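Local coordinates for protein NAD-dependent epimerase/dehydratase (Methylobacillus flagellatus KT, PDB 3GPI) that is of unknown function but, as a putative NAD-dependent epimerase/dehydratase, probably binds a nicotinamide adenine dinucleotide cofactor in a Rossmann-type domain, at residues 158-163 and 184-189. Numbering follows the deposited sequence.
Sequences YGPGRL and RIHRDD. With EDO (1,2-ethanediol), chain B.
Tyr158 and His186 pair as neighbours on parallel strands, and their rings form a T-shaped stack. The edge of the imidazole, led by CD2, points at one face of the phenol ring. The centroids lie 5.1 Å apart and the planes are turned 69° to each other. Tyr158 has CG between its backbone N and carbonyl carbon (chi1 72°), which lays the ring across the strand 184-186. Its CE2 then meets CG of Arg184 at 3.6 Å. Arg184 NE donates to O1 of a bound 1,2-ethanediol, while its NH2 is held by Thr182. Two backbone bonds join the segments: Tyr158 N to Ile185 O, 3.1 Å, and Arg187 N to Tyr158 O, 2.8 Å. Gly159 CA sits over a face of the His186 ring as a CH-pi contact. The same imidazole caps the helix 187-201, since ND1 accepts from Asp188 N at 2.9 Å, in the ring plane. Arg187 bends at chi3 (72°) and lays one guanidinium face on Pro160, with CD 3.8 Å from CZ. Its NE and NH2 both bond Asp188 OD1 in the guanidinium plane, side-on. These two in-plane bonds, with Pro160 against one face, help to hold the flat group in its rotation. With an alanine in place of Arg187, Asp188 OD1 would probably lose both of these donors and a gap would be likely to open beside the Pro160 ring. Beyond the pair, Tyr270 stacks on Tyr158 and Tyr263 on His186. The arrangement is a parallel strand pairing in the Rossmann-type sheet, where strand 149-158 runs into a type II turn beside the N-cap of helix 187-201.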
loop_
_atom_site.group_PDB
_atom_site.type_symbol
_atom_site.label_atom_id
_atom_site.label_comp_id
_atom_site.label_asym_id
_atom_site.label_seq_id
_atom_site.Cartn_x
_atom_site.Cartn_y
_atom_site.Cartn_z
ATOM N N TYR A 158 -0.319 -2.339 7.749
ATOM C CA TYR A 158 -0.500 -3.273 8.898
ATOM C C TYR A 158 -1.865 -3.882 8.771
ATOM O O TYR A 158 -2.712 -3.401 8.008
ATOM C CB TYR A 158 -0.335 -2.572 10.246
ATOM C CG TYR A 158 -1.444 -1.638 10.681
ATOM C CD1 TYR A 158 -2.203 -1.944 11.803
ATOM C CD2 TYR A 158 -1.758 -0.447 10.010
ATOM C CE1 TYR A 158 -3.199 -1.134 12.271
ATOM C CE2 TYR A 158 -2.761 0.376 10.477
ATOM C CZ TYR A 158 -3.484 0.050 11.612
ATOM O OH TYR A 158 -4.458 0.880 12.081
ATOM N N GLY A 159 -2.089 -4.970 9.481
ATOM C CA GLY A 159 -3.393 -5.640 9.361
ATOM C C GLY A 159 -3.143 -7.107 9.642
ATOM O O GLY A 159 -2.066 -7.459 10.120
ATOM N N PRO A 160 -4.106 -7.985 9.295
ATOM C CA PRO A 160 -3.895 -9.429 9.475
ATOM C C PRO A 160 -2.645 -9.900 8.731
ATOM O O PRO A 160 -2.368 -9.446 7.622
ATOM C CB PRO A 160 -5.189 -10.030 8.888
ATOM C CG PRO A 160 -6.198 -8.923 9.040
ATOM C CD PRO A 160 -5.391 -7.693 8.654
ATOM N N GLY A 161 -1.827 -10.743 9.348
ATOM C CA GLY A 161 -0.572 -11.146 8.712
ATOM C C GLY A 161 0.541 -10.108 8.599
ATOM O O GLY A 161 1.613 -10.393 8.038
ATOM N N ARG A 162 0.288 -8.905 9.145
ATOM C CA ARG A 162 1.295 -7.838 9.297
ATOM C C ARG A 162 1.218 -7.291 10.712
ATOM O O ARG A 162 0.847 -6.133 10.947
ATOM C CB ARG A 162 1.090 -6.733 8.273
ATOM C CG ARG A 162 1.461 -7.162 6.871
ATOM C CD ARG A 162 1.023 -6.091 5.950
ATOM N NE ARG A 162 1.106 -6.430 4.540
ATOM C CZ ARG A 162 2.099 -6.081 3.732
ATOM N NH1 ARG A 162 3.168 -5.426 4.193
ATOM N NH2 ARG A 162 2.035 -6.414 2.450
ATOM N N LEU A 163 1.564 -8.163 11.652
ATOM C CA LEU A 163 1.459 -7.886 13.078
ATOM C C LEU A 163 2.812 -7.676 13.764
ATOM O O LEU A 163 2.908 -7.796 15.008
ATOM C CB LEU A 163 0.713 -9.039 13.785
ATOM C CG LEU A 163 -0.680 -9.340 13.220
ATOM C CD1 LEU A 163 -1.251 -10.587 13.916
ATOM C CD2 LEU A 163 -1.666 -8.190 13.359
ATOM N N ARG A 184 1.319 4.877 9.022
ATOM C CA ARG A 184 0.712 3.557 8.689
ATOM C C ARG A 184 -0.608 3.650 7.937
ATOM O O ARG A 184 -1.286 4.677 7.967
ATOM C CB ARG A 184 0.441 2.728 9.966
ATOM C CG ARG A 184 -0.675 3.331 10.841
ATOM C CD ARG A 184 -0.775 2.815 12.301
ATOM N NE ARG A 184 0.588 2.795 12.805
ATOM C CZ ARG A 184 1.318 3.875 12.998
ATOM N NH1 ARG A 184 0.778 5.087 13.013
ATOM N NH2 ARG A 184 2.596 3.724 13.229
ATOM N N ILE A 185 -0.954 2.559 7.264
ATOM C CA ILE A 185 -2.253 2.410 6.641
ATOM C C ILE A 185 -2.656 0.965 6.861
ATOM O O ILE A 185 -1.892 0.049 6.631
ATOM C CB ILE A 185 -2.192 2.816 5.123
ATOM C CG1 ILE A 185 -3.591 2.796 4.473
ATOM C CG2 ILE A 185 -1.211 1.950 4.349
ATOM C CD1 ILE A 185 -4.520 3.989 4.904
ATOM N N HIS A 186 -3.900 0.755 7.281
ATOM C CA HIS A 186 -4.379 -0.602 7.432
ATOM C C HIS A 186 -4.630 -1.195 6.044
ATOM O O HIS A 186 -5.150 -0.510 5.149
ATOM C CB HIS A 186 -5.700 -0.567 8.199
ATOM C CG HIS A 186 -6.172 -1.915 8.672
ATOM N ND1 HIS A 186 -6.672 -2.886 7.812
ATOM C CD2 HIS A 186 -6.234 -2.440 9.921
ATOM C CE1 HIS A 186 -7.017 -3.949 8.524
ATOM N NE2 HIS A 186 -6.774 -3.701 9.804
ATOM N N ARG A 187 -4.254 -2.453 5.854
ATOM C CA ARG A 187 -4.511 -3.162 4.593
ATOM C C ARG A 187 -5.917 -2.914 4.053
ATOM O O ARG A 187 -6.100 -2.687 2.852
ATOM C CB ARG A 187 -4.308 -4.662 4.792
ATOM C CG ARG A 187 -4.574 -5.528 3.551
ATOM C CD ARG A 187 -4.918 -6.971 3.995
ATOM N NE ARG A 187 -6.238 -7.073 4.607
ATOM C CZ ARG A 187 -6.758 -8.184 5.104
ATOM N NH1 ARG A 187 -6.059 -9.308 5.088
ATOM N NH2 ARG A 187 -7.953 -8.150 5.668
ATOM N N ASP A 188 -6.933 -2.968 4.908
ATOM C CA ASP A 188 -8.294 -2.852 4.403
ATOM C C ASP A 188 -8.620 -1.438 3.956
ATOM O O ASP A 188 -9.424 -1.246 3.050
ATOM C CB ASP A 188 -9.305 -3.256 5.451
ATOM C CG ASP A 188 -9.272 -4.739 5.787
ATOM O OD1 ASP A 188 -8.552 -5.537 5.173
ATOM O OD2 ASP A 188 -10.071 -5.120 6.676
ATOM N N ASP A 189 -8.036 -0.423 4.598
ATOM C CA ASP A 189 -8.195 0.930 4.070
ATOM C C ASP A 189 -7.451 1.149 2.771
ATOM O O ASP A 189 -7.927 1.867 1.890
ATOM C CB ASP A 189 -7.728 1.974 5.111
ATOM C CG ASP A 189 -8.815 2.314 6.101
ATOM O OD1 ASP A 189 -9.942 2.589 5.629
ATOM O OD2 ASP A 189 -8.540 2.368 7.326
HETATM C C1 EDO B . 3.151 0.167 11.770
HETATM O O1 EDO B . 1.940 0.286 12.436
HETATM C C2 EDO B . 3.709 1.538 11.948
HETATM O O2 EDO B . 4.834 1.362 12.764
HETATM O O HOH W 1 -3.009 -9.787 5.214
#